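PDB 3FZE: protein STE5 from Saccharomyces cerevisiae, which serves as a scaffold in pheromone (mating) signalling, its minimal scaffold domain acting as a cocatalyst for phosphorylation of the MAP kinase Fus3 by Ste7. Local coordinates for residues 64-69 with 85-90; 23-28 with 125-130. All blocks are in the same frame, centred on the assembly; numbering follows the deposited sequence.

Contact 1. Residues 64-69 with 85-90; sequences YVLDYG and KSKSSS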
loop_
_atom_site.group_PDB
_atom_site.type_symbol
_atom_site.label_atom_id
_atom_site.label_comp_id
_atom_site.label_asym_id
_atom_site.label_seq_id
_atom_site.Cartn_x
_atom_site.Cartn_y
_atom_site.Cartn_z
ATOM N N TYR A 64 -12.980 -5.865 1.631
ATOM C CA TYR A 64 -13.405 -5.282 2.903
ATOM C C TYR A 64 -12.276 -4.579 3.641
ATOM O O TYR A 64 -11.165 -5.106 3.771
ATOM C CB TYR A 64 -14.010 -6.343 3.820
ATOM C CG TYR A 64 -15.307 -6.875 3.285
ATOM C CD1 TYR A 64 -16.493 -6.168 3.463
ATOM C CD2 TYR A 64 -15.340 -8.059 2.566
ATOM C CE1 TYR A 64 -17.688 -6.639 2.956
ATOM C CE2 TYR A 64 -16.538 -8.545 2.056
ATOM C CZ TYR A 64 -17.707 -7.830 2.258
ATOM O OH TYR A 64 -18.902 -8.308 1.752
ATOM N N VAL A 65 -12.582 -3.384 4.137
ATOM C CA VAL A 65 -11.610 -2.585 4.879
ATOM C C VAL A 65 -11.411 -3.190 6.255
ATOM O O VAL A 65 -12.374 -3.379 6.999
ATOM C CB VAL A 65 -12.089 -1.131 5.049
ATOM C CG1 VAL A 65 -11.112 -0.338 5.942
ATOM C CG2 VAL A 65 -12.266 -0.454 3.696
ATOM N N LEU A 66 -10.157 -3.474 6.595
ATOM C CA LEU A 66 -9.822 -4.094 7.869
ATOM C C LEU A 66 -9.378 -3.077 8.911
ATOM O O LEU A 66 -9.731 -3.178 10.086
ATOM C CB LEU A 66 -8.740 -5.161 7.676
ATOM C CG LEU A 66 -9.084 -6.263 6.669
ATOM C CD1 LEU A 66 -7.963 -7.286 6.600
ATOM C CD2 LEU A 66 -10.401 -6.946 7.030
ATOM N N ASP A 67 -8.608 -2.086 8.482
ATOM C CA ASP A 67 -8.203 -1.022 9.377
ATOM C C ASP A 67 -7.564 0.046 8.514
ATOM O O ASP A 67 -7.259 -0.196 7.342
ATOM C CB ASP A 67 -7.221 -1.519 10.432
ATOM C CG ASP A 67 -7.102 -0.572 11.603
ATOM O OD1 ASP A 67 -7.991 0.297 11.761
ATOM O OD2 ASP A 67 -6.115 -0.695 12.358
ATOM N N TYR A 68 -7.411 1.234 9.072
ATOM C CA TYR A 68 -6.933 2.370 8.293
ATOM C C TYR A 68 -6.600 3.504 9.234
ATOM O O TYR A 68 -6.984 3.486 10.399
ATOM C CB TYR A 68 -8.016 2.850 7.324
ATOM C CG TYR A 68 -9.245 3.321 8.041
ATOM C CD1 TYR A 68 -9.335 4.615 8.530
ATOM C CD2 TYR A 68 -10.307 2.451 8.269
ATOM C CE1 TYR A 68 -10.455 5.038 9.212
ATOM C CE2 TYR A 68 -11.423 2.864 8.943
ATOM C CZ TYR A 68 -11.496 4.157 9.411
ATOM O OH TYR A 68 -12.627 4.555 10.088
ATOM N N GLY A 69 -5.898 4.503 8.712
ATOM C CA GLY A 69 -5.632 5.697 9.477
ATOM C C GLY A 69 -4.157 6.010 9.523
ATOM O O GLY A 69 -3.430 5.767 8.559
ATOM N N LYS A 85 -5.862 -10.919 10.139
ATOM C CA LYS A 85 -6.321 -12.204 9.605
ATOM C C LYS A 85 -7.715 -12.569 10.110
ATOM O O LYS A 85 -8.483 -13.247 9.421
ATOM C CB LYS A 85 -5.331 -13.317 9.976
ATOM C CG LYS A 85 -4.091 -13.375 9.091
ATOM C CD LYS A 85 -3.064 -14.385 9.596
ATOM C CE LYS A 85 -2.029 -13.724 10.497
ATOM N NZ LYS A 85 -0.930 -14.655 10.872
ATOM N N SER A 86 -8.039 -12.113 11.315
ATOM C CA SER A 86 -9.295 -12.471 11.960
ATOM C C SER A 86 -10.244 -11.282 12.081
ATOM O O SER A 86 -11.264 -11.365 12.770
ATOM C CB SER A 86 -9.024 -13.052 13.348
ATOM O OG SER A 86 -8.538 -12.055 14.229
ATOM N N LYS A 87 -9.907 -10.182 11.414
ATOM C CA LYS A 87 -10.717 -8.966 11.489
ATOM C C LYS A 87 -11.965 -9.033 10.615
ATOM O O LYS A 87 -11.886 -9.226 9.399
ATOM C CB LYS A 87 -9.883 -7.721 11.120
ATOM C CG LYS A 87 -10.633 -6.404 11.260
ATOM C CD LYS A 87 -11.012 -6.143 12.711
ATOM C CE LYS A 87 -11.762 -4.828 12.870
ATOM N NZ LYS A 87 -10.930 -3.661 12.457
ATOM N N SER A 88 -13.116 -8.852 11.250
ATOM C CA SER A 88 -14.382 -8.794 10.537
ATOM C C SER A 88 -14.624 -7.370 10.041
ATOM O O SER A 88 -14.075 -6.416 10.585
ATOM C CB SER A 88 -15.531 -9.255 11.438
ATOM O OG SER A 88 -15.468 -10.651 11.683
ATOM N N SER A 89 -15.441 -7.245 9.006
ATOM C CA SER A 89 -15.751 -5.941 8.439
ATOM C C SER A 89 -16.860 -6.050 7.412
ATOM O O SER A 89 -16.884 -6.981 6.611
ATOM C CB SER A 89 -14.520 -5.365 7.748
ATOM O OG SER A 89 -14.888 -4.243 6.941
ATOM N N SER A 90 -17.759 -5.071 7.419
ATOM C CA SER A 90 -18.804 -5.000 6.411
ATOM C C SER A 90 -18.615 -3.801 5.475
ATOM O O SER A 90 -19.480 -3.522 4.639
ATOM C CB SER A 90 -20.177 -4.925 7.082
ATOM O OG SER A 90 -20.299 -3.725 7.830
#
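The Y64 ring lies beside the backbone of S89 and S90, with S90 O in the ring plane at its edge. S90 C also lies at that edge, 3.8 Å from Y64 CD1, while S89 O approaches the same carbon obliquely at 3.3 Å. A tyrosine suits this partly exposed place, its broad ring bordering the two peptide groups.

Further along, two side chains from the loop each take a backbone carbonyl of strand 65-68. S89 OG donates to V65 O at 2.7 Å, coming in 25° from the carbonyl plane; the same hydroxyl is hydrogen-bonded to T91 N, so one small serine ties strand to loop. K87 NZ donates to L66 O at 2.7 Å, nearly in line with the carbonyl (169°). CG anti to the backbone N (chi1 -176°) lies near L66 O, and bends at chi2 and chi4 turn NZ back to the same oxygen, a reach that suits lysine's long chain. The buried, apolar L66 rests its CD2 methyl 3.6 Å from K87 O.

Between the segments the hydrogen bonds all come from loop side chains; a backbone bond of V65 with T91 continues the join. L66 and D67 both bond to F58 of antiparallel strand 55-60, consistent with a classic beta bulge that turns the V65 and L66 carbonyls toward the loop, where S89 and K87 satisfy them; D67's charge is already paired with K74.

Contact 2. Residues 23-28 with 125-130; sequences ILQIDF and KSILFQ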
loop_
_atom_site.group_PDB
_atom_site.type_symbol
_atom_site.label_atom_id
_atom_site.label_comp_id
_atom_site.label_asym_id
_atom_site.label_seq_id
_atom_site.Cartn_x
_atom_site.Cartn_y
_atom_site.Cartn_z
ATOM N N ILE A 23 -1.908 1.601 0.682
ATOM C CA ILE A 23 -3.084 0.734 0.676
ATOM C C ILE A 23 -2.637 -0.683 0.330
ATOM O O ILE A 23 -2.105 -0.924 -0.748
ATOM C CB ILE A 23 -4.153 1.246 -0.315
ATOM C CG1 ILE A 23 -4.415 2.735 -0.065
ATOM C CG2 ILE A 23 -5.430 0.450 -0.157
ATOM C CD1 ILE A 23 -4.710 3.555 -1.317
ATOM N N LEU A 24 -2.822 -1.601 1.273
ATOM C CA LEU A 24 -2.340 -2.973 1.152
ATOM C C LEU A 24 -3.498 -3.953 1.220
ATOM O O LEU A 24 -4.226 -4.005 2.209
ATOM C CB LEU A 24 -1.323 -3.295 2.259
ATOM C CG LEU A 24 -0.103 -2.377 2.362
ATOM C CD1 LEU A 24 0.808 -2.886 3.476
ATOM C CD2 LEU A 24 0.662 -2.288 1.046
ATOM N N GLN A 25 -3.688 -4.709 0.143
ATOM C CA GLN A 25 -4.719 -5.724 0.115
ATOM C C GLN A 25 -4.044 -7.075 0.235
ATOM O O GLN A 25 -3.225 -7.441 -0.616
ATOM C CB GLN A 25 -5.487 -5.628 -1.189
ATOM C CG GLN A 25 -6.488 -6.735 -1.363
ATOM C CD GLN A 25 -7.385 -6.486 -2.552
ATOM O OE1 GLN A 25 -6.921 -6.058 -3.605
ATOM N NE2 GLN A 25 -8.682 -6.736 -2.386
ATOM N N ILE A 26 -4.356 -7.799 1.305
ATOM C CA ILE A 26 -3.685 -9.065 1.571
ATOM C C ILE A 26 -4.619 -10.276 1.595
ATOM O O ILE A 26 -5.583 -10.329 2.369
ATOM C CB ILE A 26 -2.884 -9.022 2.893
ATOM C CG1 ILE A 26 -1.996 -7.774 2.938
ATOM C CG2 ILE A 26 -2.053 -10.289 3.034
ATOM C CD1 ILE A 26 -1.258 -7.566 4.261
ATOM N N ASP A 27 -4.329 -11.227 0.716
ATOM C CA ASP A 27 -4.894 -12.575 0.781
ATOM C C ASP A 27 -3.909 -13.388 1.610
ATOM O O ASP A 27 -2.802 -13.694 1.162
ATOM C CB ASP A 27 -5.033 -13.159 -0.630
ATOM C CG ASP A 27 -5.561 -14.581 -0.632
ATOM O OD1 ASP A 27 -5.484 -15.247 0.420
ATOM O OD2 ASP A 27 -6.047 -15.044 -1.693
ATOM N N PHE A 28 -4.298 -13.697 2.838
ATOM C CA PHE A 28 -3.393 -14.335 3.784
ATOM C C PHE A 28 -3.082 -15.784 3.430
ATOM O O PHE A 28 -2.052 -16.320 3.842
ATOM C CB PHE A 28 -3.964 -14.246 5.199
ATOM C CG PHE A 28 -4.083 -12.849 5.709
ATOM C CD1 PHE A 28 -3.001 -12.229 6.318
ATOM C CD2 PHE A 28 -5.269 -12.147 5.575
ATOM C CE1 PHE A 28 -3.107 -10.943 6.794
ATOM C CE2 PHE A 28 -5.376 -10.856 6.042
ATOM C CZ PHE A 28 -4.294 -10.257 6.652
ATOM N N LYS A 125 -13.134 -7.132 -6.836
ATOM C CA LYS A 125 -12.550 -7.396 -5.523
ATOM C C LYS A 125 -11.148 -6.824 -5.332
ATOM O O LYS A 125 -10.764 -6.520 -4.212
ATOM C CB LYS A 125 -12.531 -8.891 -5.227
ATOM C CG LYS A 125 -13.900 -9.517 -5.112
ATOM C CD LYS A 125 -13.788 -10.969 -4.709
ATOM C CE LYS A 125 -15.153 -11.641 -4.734
ATOM N NZ LYS A 125 -16.088 -11.066 -3.726
ATOM N N SER A 126 -10.385 -6.704 -6.413
ATOM C CA SER A 126 -9.005 -6.241 -6.308
ATOM C C SER A 126 -8.930 -4.716 -6.281
ATOM O O SER A 126 -9.528 -4.047 -7.127
ATOM C CB SER A 126 -8.178 -6.801 -7.471
ATOM O OG SER A 126 -6.953 -6.099 -7.621
ATOM N N ILE A 127 -8.200 -4.163 -5.315
ATOM C CA ILE A 127 -8.050 -2.710 -5.236
ATOM C C ILE A 127 -7.324 -2.132 -6.462
ATOM O O ILE A 127 -7.365 -0.921 -6.714
ATOM C CB ILE A 127 -7.325 -2.270 -3.931
ATOM C CG1 ILE A 127 -5.859 -2.717 -3.950
ATOM C CG2 ILE A 127 -8.050 -2.821 -2.703
ATOM C CD1 ILE A 127 -5.005 -2.098 -2.846
ATOM N N LEU A 128 -6.675 -2.995 -7.236
ATOM C CA LEU A 128 -5.871 -2.527 -8.360
ATOM C C LEU A 128 -6.726 -2.109 -9.569
ATOM O O LEU A 128 -6.230 -1.444 -10.480
ATOM C CB LEU A 128 -4.828 -3.583 -8.757
ATOM C CG LEU A 128 -3.906 -4.098 -7.646
ATOM C CD1 LEU A 128 -3.021 -5.221 -8.133
ATOM C CD2 LEU A 128 -3.048 -2.963 -7.105
ATOM N N PHE A 129 -8.005 -2.474 -9.565
ATOM C CA PHE A 129 -8.912 -2.109 -10.657
ATOM C C PHE A 129 -9.662 -0.807 -10.382
ATOM O O PHE A 129 -10.427 -0.336 -11.223
ATOM C CB PHE A 129 -9.957 -3.213 -10.895
ATOM C CG PHE A 129 -9.393 -4.470 -11.483
ATOM C CD1 PHE A 129 -9.562 -4.757 -12.824
ATOM C CD2 PHE A 129 -8.700 -5.367 -10.695
ATOM C CE1 PHE A 129 -9.045 -5.917 -13.367
ATOM C CE2 PHE A 129 -8.179 -6.523 -11.234
ATOM C CZ PHE A 129 -8.351 -6.801 -12.571
ATOM N N GLN A 130 -9.464 -0.235 -9.202
ATOM C CA GLN A 130 -10.360 0.821 -8.740
ATOM C C GLN A 130 -9.880 2.188 -9.216
ATOM O O GLN A 130 -8.749 2.319 -9.673
ATOM C CB GLN A 130 -10.524 0.745 -7.217
ATOM C CG GLN A 130 -11.196 -0.557 -6.775
ATOM C CD GLN A 130 -11.205 -0.766 -5.269
ATOM O OE1 GLN A 130 -10.908 0.153 -4.503
ATOM N NE2 GLN A 130 -11.536 -1.990 -4.836
#
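I23 sets its CG2 methyl 3.7 Å from CD1 of I127, the two branched side chains meeting at an angle and giving apolar bulk to the buried interior. Two residues on, Q25 supplies the polar part of the contact. With CG anti to the backbone N (chi1 174°) and the chain extended beyond it, its amide reaches the loop backbone. OE1 accepts from I127 N at 2.9 Å in an almost straight bond (170°), the donor tilted from the carbonyl plane; NE2 gives a hydrogen to K125 O at 2.8 Å, and that oxygen lies in the amide plane.

Glutamine fits because it offers both a donor and an acceptor: OE1 is also hydrogen-bonded to S117 OG, and NE2 to D60 O, so the buried amide is held at both ends and its flip state is fixed. I127 packs alongside, its CG1 and CG2 each 3.5 Å from Q25 OE1. The loop is shaped by S126, whose OG accepts from L128 N at 3.1 Å in an ST turn leading into the 3-10 segment 127-129. A leucine in place of Q25 would probably leave I127 N and K125 O without their side-chain partners in a buried setting.

Strand 19-26 runs between strands 55-60 and 111-117; I127 touches V59 of the first and S117 of the second, and I23 meets L98 of helix 95-102.

Contacts 1 and 2 both reach the same six-stranded sheet of this vWA-like domain, with centres about 12 Å apart. Contact 1 lies at the outermost strand, 65-68, where it is partly buried, whereas contact 2 belongs to central strand 19-26 and is buried; strand 55-60 lies between the two strands. D60 bridges the contacts: its side chain binds Y64 N, while its backbone oxygen accepts from Q25 NE2. In one of its two conformers K85, in the loop of contact 1, also comes close to F28, at the end of the segment carrying Q25. In sequence, both segments of contact 1 fall between those of contact 2.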